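Local coordinates for ABC transporter, periplasmic substrate-binding protein (Thermotoga maritima, PDB 2HPG) that probably binds a small solute in the periplasm and hands it to a tripartite ATP-independent (TRAP) membrane transporter, at residues Ala168-Ile173 with Ala178-Val183; Ile173-Ala178 with Lys299-Asn304. All blocks are in the same frame, centred on the assembly; numbering follows the deposited sequence.

Contact 1 of 2, residues Ala168-Ile173 with Ala178-Val183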
loop_
_atom_site.group_PDB
_atom_site.type_symbol
_atom_site.label_atom_id
_atom_site.label_comp_id
_atom_site.label_asym_id
_atom_site.label_seq_id
_atom_site.Cartn_x
_atom_site.Cartn_y
_atom_site.Cartn_z
ATOM N N ALA A 168 5.860 0.373 10.763
ATOM C CA ALA A 168 4.466 0.825 10.684
ATOM C C ALA A 168 3.481 -0.347 10.803
ATOM O O ALA A 168 2.483 -0.261 11.510
ATOM C CB ALA A 168 4.216 1.611 9.408
ATOM N N TRP A 169 3.786 -1.448 10.130
ATOM C CA TRP A 169 2.965 -2.662 10.215
ATOM C C TRP A 169 3.072 -3.383 11.554
ATOM O O TRP A 169 2.059 -3.719 12.176
ATOM C CB TRP A 169 3.397 -3.660 9.158
ATOM C CG TRP A 169 3.463 -3.180 7.749
ATOM C CD1 TRP A 169 4.581 -2.765 7.094
ATOM C CD2 TRP A 169 2.404 -3.195 6.762
ATOM N NE1 TRP A 169 4.284 -2.487 5.777
ATOM C CE2 TRP A 169 2.956 -2.735 5.553
ATOM C CE3 TRP A 169 1.047 -3.541 6.797
ATOM C CZ2 TRP A 169 2.203 -2.618 4.370
ATOM C CZ3 TRP A 169 0.300 -3.438 5.630
ATOM C CH2 TRP A 169 0.879 -2.962 4.433
ATOM N N GLN A 170 4.309 -3.652 11.976
ATOM C CA GLN A 170 4.560 -4.432 13.183
ATOM C C GLN A 170 3.942 -3.762 14.401
ATOM O O GLN A 170 3.229 -4.398 15.182
ATOM C CB GLN A 170 6.059 -4.655 13.393
ATOM C CG GLN A 170 6.758 -5.441 12.295
ATOM C CD GLN A 170 6.497 -6.912 12.344
ATOM O OE1 GLN A 170 6.740 -7.537 13.363
ATOM N NE2 GLN A 170 6.032 -7.490 11.229
ATOM N N GLU A 171 4.205 -2.474 14.556
ATOM C CA GLU A 171 3.714 -1.711 15.711
ATOM C C GLU A 171 2.210 -1.550 15.696
ATOM O O GLU A 171 1.592 -1.575 16.739
ATOM C CB GLU A 171 4.349 -0.323 15.730
ATOM C CG GLU A 171 5.849 -0.353 15.915
ATOM C CD GLU A 171 6.261 -0.734 17.312
ATOM O OE1 GLU A 171 5.428 -0.601 18.244
ATOM O OE2 GLU A 171 7.427 -1.181 17.475
ATOM N N SER A 172 1.635 -1.368 14.512
ATOM C CA SER A 172 0.187 -1.321 14.346
ATOM C C SER A 172 -0.498 -2.617 14.820
ATOM O O SER A 172 -1.412 -2.571 15.649
ATOM C CB SER A 172 -0.162 -1.047 12.883
ATOM O OG SER A 172 0.120 0.301 12.551
ATOM N N ILE A 173 -0.050 -3.758 14.301
ATOM C CA ILE A 173 -0.642 -5.052 14.653
ATOM C C ILE A 173 -0.428 -5.393 16.119
ATOM O O ILE A 173 -1.316 -5.971 16.786
ATOM C CB ILE A 173 -0.104 -6.190 13.750
ATOM C CG1 ILE A 173 -0.583 -5.996 12.301
ATOM C CG2 ILE A 173 -0.533 -7.548 14.268
ATOM C CD1 ILE A 173 -2.074 -5.735 12.154
ATOM N N ALA A 178 -2.207 -8.158 18.928
ATOM C CA ALA A 178 -1.549 -9.382 18.482
ATOM C C ALA A 178 -0.032 -9.373 18.702
ATOM O O ALA A 178 0.541 -8.349 19.033
ATOM C CB ALA A 178 -1.834 -9.599 17.008
ATOM N N ILE A 179 0.584 -10.541 18.508
ATOM C CA ILE A 179 2.030 -10.663 18.347
ATOM C C ILE A 179 2.334 -10.610 16.845
ATOM O O ILE A 179 2.059 -11.584 16.133
ATOM C CB ILE A 179 2.549 -12.012 18.876
ATOM C CG1 ILE A 179 2.195 -12.201 20.345
ATOM C CG2 ILE A 179 4.076 -12.142 18.704
ATOM C CD1 ILE A 179 2.290 -13.668 20.768
ATOM N N PRO A 180 2.912 -9.489 16.352
ATOM C CA PRO A 180 3.282 -9.448 14.945
ATOM C C PRO A 180 4.476 -10.351 14.624
ATOM O O PRO A 180 5.389 -10.481 15.429
ATOM C CB PRO A 180 3.628 -7.977 14.717
ATOM C CG PRO A 180 4.134 -7.523 16.065
ATOM C CD PRO A 180 3.258 -8.232 17.047
ATOM N N VAL A 181 4.451 -10.970 13.447
ATOM C CA VAL A 181 5.511 -11.865 13.003
ATOM C C VAL A 181 5.801 -11.637 11.523
ATOM O O VAL A 181 4.884 -11.589 10.717
ATOM C CB VAL A 181 5.093 -13.329 13.203
ATOM C CG1 VAL A 181 6.191 -14.264 12.743
ATOM C CG2 VAL A 181 4.756 -13.594 14.651
ATOM N N ALA A 182 7.069 -11.493 11.156
ATOM C CA ALA A 182 7.444 -11.297 9.746
ATOM C C ALA A 182 7.557 -12.648 9.052
ATOM O O ALA A 182 8.201 -13.545 9.561
ATOM C CB ALA A 182 8.787 -10.535 9.648
ATOM N N VAL A 183 6.917 -12.807 7.897
ATOM C CA VAL A 183 7.080 -14.018 7.090
ATOM C C VAL A 183 6.989 -13.626 5.637
ATOM O O VAL A 183 6.070 -12.913 5.263
ATOM C CB VAL A 183 5.953 -15.044 7.322
ATOM C CG1 VAL A 183 6.237 -16.321 6.557
ATOM C CG2 VAL A 183 5.743 -15.331 8.807
#
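Gln-170 places its CG beside its own backbone N (chi1 -62°) and then bends at chi2 (-76°). This swings the amide out from the helix to Pro-180 on the neighbouring strand. OE1 of Gln-170 comes to 3.4 Å from CB of Pro-180. The proline ring also meets the helix backbone, with its CG 3.4 Å from the carbonyl O of Gln-170. One residue thus lays two oxygens against the CB-CG side of the ring. These are van der Waals contacts, and the two side chains pass each other at a slant. The other end of the amide does different work: NE2 of Gln-170 donates to the carbonyl O of Pro-164, in the loop leading into the helix. An alanine here has no amide, so the carbonyl of Pro-164 would probably be left without this donor and the proline ring with just the backbone oxygen of that pair.

Ile-173 turns CG2 anti to the backbone N, which brings this methyl to 3.7 Å from CB of Ala-178. The same CG2 lies more loosely against CB of Pro-180, at 4.2 Å. Beside them the backbone closes the helix end: Ala-178 N donates to Ile-173 O at 3.2 Å, with an N-H...O angle of 153°.

The axes of helix segment 168-173 and strand 179-181 approach to 7.5 Å, and the two run in roughly opposite directions. They belong to the last two elements of the beta-alpha-beta unit strand 160-162, helix 167-176, strand 179-181. Ile-179 and Val-181 hydrogen-bond through their backbones to Ile-161, which makes the two strands parallel neighbours. Ile-173 also reaches Phe-144 of strand 130-146 and Phe-225 of strand 218-234, while Trp-169 meets Phe-225 edge-to-face.

Contact 2 of 2, residues Ile173-Ala178 with Lys299-Asn304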
loop_
_atom_site.group_PDB
_atom_site.type_symbol
_atom_site.label_atom_id
_atom_site.label_comp_id
_atom_site.label_asym_id
_atom_site.label_seq_id
_atom_site.Cartn_x
_atom_site.Cartn_y
_atom_site.Cartn_z
ATOM N N ILE A 173 -0.050 -3.758 14.301
ATOM C CA ILE A 173 -0.642 -5.052 14.653
ATOM C C ILE A 173 -0.428 -5.393 16.119
ATOM O O ILE A 173 -1.316 -5.971 16.786
ATOM C CB ILE A 173 -0.104 -6.190 13.750
ATOM C CG1 ILE A 173 -0.583 -5.996 12.301
ATOM C CG2 ILE A 173 -0.533 -7.548 14.268
ATOM C CD1 ILE A 173 -2.074 -5.735 12.154
ATOM N N ARG A 174 0.737 -5.017 16.635
ATOM C CA ARG A 174 1.004 -5.130 18.077
ATOM C C ARG A 174 0.049 -4.278 18.919
ATOM O O ARG A 174 -0.456 -4.732 19.928
ATOM C CB ARG A 174 2.458 -4.762 18.383
ATOM C CG ARG A 174 2.866 -4.994 19.814
ATOM C CD ARG A 174 4.348 -4.720 19.980
ATOM N NE ARG A 174 4.779 -4.701 21.380
ATOM C CZ ARG A 174 4.679 -3.645 22.197
ATOM N NH1 ARG A 174 4.124 -2.516 21.781
ATOM N NH2 ARG A 174 5.131 -3.720 23.454
ATOM N N SER A 175 -0.201 -3.046 18.506
ATOM C CA SER A 175 -1.081 -2.167 19.266
ATOM C C SER A 175 -2.548 -2.635 19.263
ATOM O O SER A 175 -3.277 -2.391 20.231
ATOM C CB SER A 175 -0.992 -0.742 18.734
ATOM O OG SER A 175 -1.746 -0.630 17.542
ATOM N N LEU A 176 -2.977 -3.301 18.185
ATOM C CA LEU A 176 -4.338 -3.874 18.096
ATOM C C LEU A 176 -4.549 -5.064 19.024
ATOM O O LEU A 176 -5.681 -5.370 19.399
ATOM C CB LEU A 176 -4.657 -4.288 16.661
ATOM C CG LEU A 176 -4.727 -3.142 15.659
ATOM C CD1 LEU A 176 -5.226 -3.618 14.289
ATOM C CD2 LEU A 176 -5.587 -2.022 16.190
ATOM N N GLY A 177 -3.467 -5.740 19.382
ATOM C CA GLY A 177 -3.494 -6.761 20.440
ATOM C C GLY A 177 -2.778 -8.053 20.132
ATOM O O GLY A 177 -2.719 -8.946 20.980
ATOM N N ALA A 178 -2.207 -8.158 18.928
ATOM C CA ALA A 178 -1.549 -9.382 18.482
ATOM C C ALA A 178 -0.032 -9.373 18.702
ATOM O O ALA A 178 0.541 -8.349 19.033
ATOM C CB ALA A 178 -1.834 -9.599 17.008
ATOM N N LYS A 299 -4.246 4.080 18.220
ATOM C CA LYS A 299 -3.590 5.339 18.622
ATOM C C LYS A 299 -2.238 5.123 19.294
ATOM O O LYS A 299 -1.328 5.921 19.123
ATOM C CB LYS A 299 -4.502 6.178 19.537
ATOM C CG LYS A 299 -5.796 6.690 18.861
ATOM C CD LYS A 299 -5.525 7.773 17.786
ATOM C CE LYS A 299 -6.791 8.592 17.442
ATOM N NZ LYS A 299 -6.485 9.992 16.974
ATOM N N GLN A 300 -2.087 4.036 20.038
ATOM C CA GLN A 300 -0.816 3.746 20.710
ATOM C C GLN A 300 0.360 3.447 19.745
ATOM O O GLN A 300 1.524 3.626 20.106
ATOM C CB GLN A 300 -0.996 2.587 21.696
ATOM C CG GLN A 300 0.170 2.384 22.685
ATOM C CD GLN A 300 0.462 3.626 23.533
ATOM O OE1 GLN A 300 -0.453 4.265 24.058
ATOM N NE2 GLN A 300 1.738 3.972 23.656
ATOM N N ALA A 301 0.067 2.965 18.541
ATOM C CA ALA A 301 1.103 2.799 17.523
ATOM C C ALA A 301 1.592 4.167 17.041
ATOM O O ALA A 301 2.783 4.368 16.835
ATOM C CB ALA A 301 0.576 1.968 16.350
ATOM N N TYR A 302 0.672 5.108 16.881
ATOM C CA TYR A 302 1.030 6.463 16.476
ATOM C C TYR A 302 1.982 7.085 17.516
ATOM O O TYR A 302 3.009 7.689 17.163
ATOM C CB TYR A 302 -0.210 7.329 16.287
ATOM C CG TYR A 302 -1.045 6.974 15.067
ATOM C CD1 TYR A 302 -1.082 7.798 13.958
ATOM C CD2 TYR A 302 -1.802 5.806 15.032
ATOM C CE1 TYR A 302 -1.852 7.470 12.836
ATOM C CE2 TYR A 302 -2.564 5.473 13.917
ATOM C CZ TYR A 302 -2.575 6.301 12.822
ATOM O OH TYR A 302 -3.336 5.963 11.727
ATOM N N LYS A 303 1.669 6.882 18.793
ATOM C CA LYS A 303 2.498 7.385 19.881
ATOM C C LYS A 303 3.842 6.663 19.993
ATOM O O LYS A 303 4.872 7.305 20.169
ATOM C CB LYS A 303 1.722 7.283 21.197
ATOM C CG LYS A 303 0.554 8.289 21.292
ATOM C CD LYS A 303 -0.409 8.025 22.478
ATOM C CE LYS A 303 0.281 7.412 23.704
ATOM N NZ LYS A 303 1.492 8.162 24.167
ATOM N N ASN A 304 3.846 5.336 19.891
ATOM C CA ASN A 304 5.093 4.582 19.984
ATOM C C ASN A 304 6.125 4.946 18.900
ATOM O O ASN A 304 7.340 4.868 19.128
ATOM C CB ASN A 304 4.821 3.076 19.966
ATOM C CG ASN A 304 4.147 2.590 21.234
ATOM O OD1 ASN A 304 3.796 3.393 22.106
ATOM N ND2 ASN A 304 3.953 1.263 21.343
HETATM O O HOH W 1 3.236 -0.915 19.262
#
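A helix-helix contact at the surface joins Ser-175, in the last turn of helix 167-176, to Ala-301 of helix 291-305. The first helix ends just beyond this point in a Schellman motif. Gly-177 takes a positive phi of 135° there, and at these backbone angles a CB would press on the carbonyl O of Leu-176.

The closest backbone pairing is Ser-175 with Ala-301, whose CA atoms are 5.7 Å apart. OG of Ser-175 lies 3.7 Å from CB of Ala-301, a plain packing contact. Ser-175 sets OG between its backbone N and carbonyl carbon (chi1 78°), from where the hydroxyl bonds to the carbonyl O of Ser-172, three residues back in its own helix. The small side chains of Ser-175 and Ala-301 are consistent with this close approach.

The polar part involves exposed side chains. Arg-174 stretches out from CG to NE and crosses Asn-304 at about a right angle. NH1 of Arg-174 and ND2 of Asn-304 are 3.8 Å apart, and both are donors. A water accepts from each, 3.1 Å from NH1 of Arg-174 and 3.1 Å from ND2 of Asn-304, and it sits in the guanidinium plane at its edge. The other end of the Asn-304 amide is also held: OD1 accepts from NE2 of Gln-300 at 2.6 Å.

Both contacts use helix 167-176. Ile-173 and Ala-178 belong to both ranges but, of the two, pack only in contact 1. Contact 1 is partly buried and ties the helix to the next strand of its own beta-alpha-beta unit. Contact 2 lies at the surface and brings in helix 291-305, far along the chain. Contact 1 combines packing of Ile-173, Ala-178 and Pro-180, the oxygens of Gln-170 against the proline ring and a direct backbone bond. Contact 2 buries about half as much area, and its polar link is bridged by water. The two meet where CD of Pro-180 packs 3.8 Å from CB of Arg-174. CB of Ala-301 lies 3.7 Å from the carbonyl O of Glu-171.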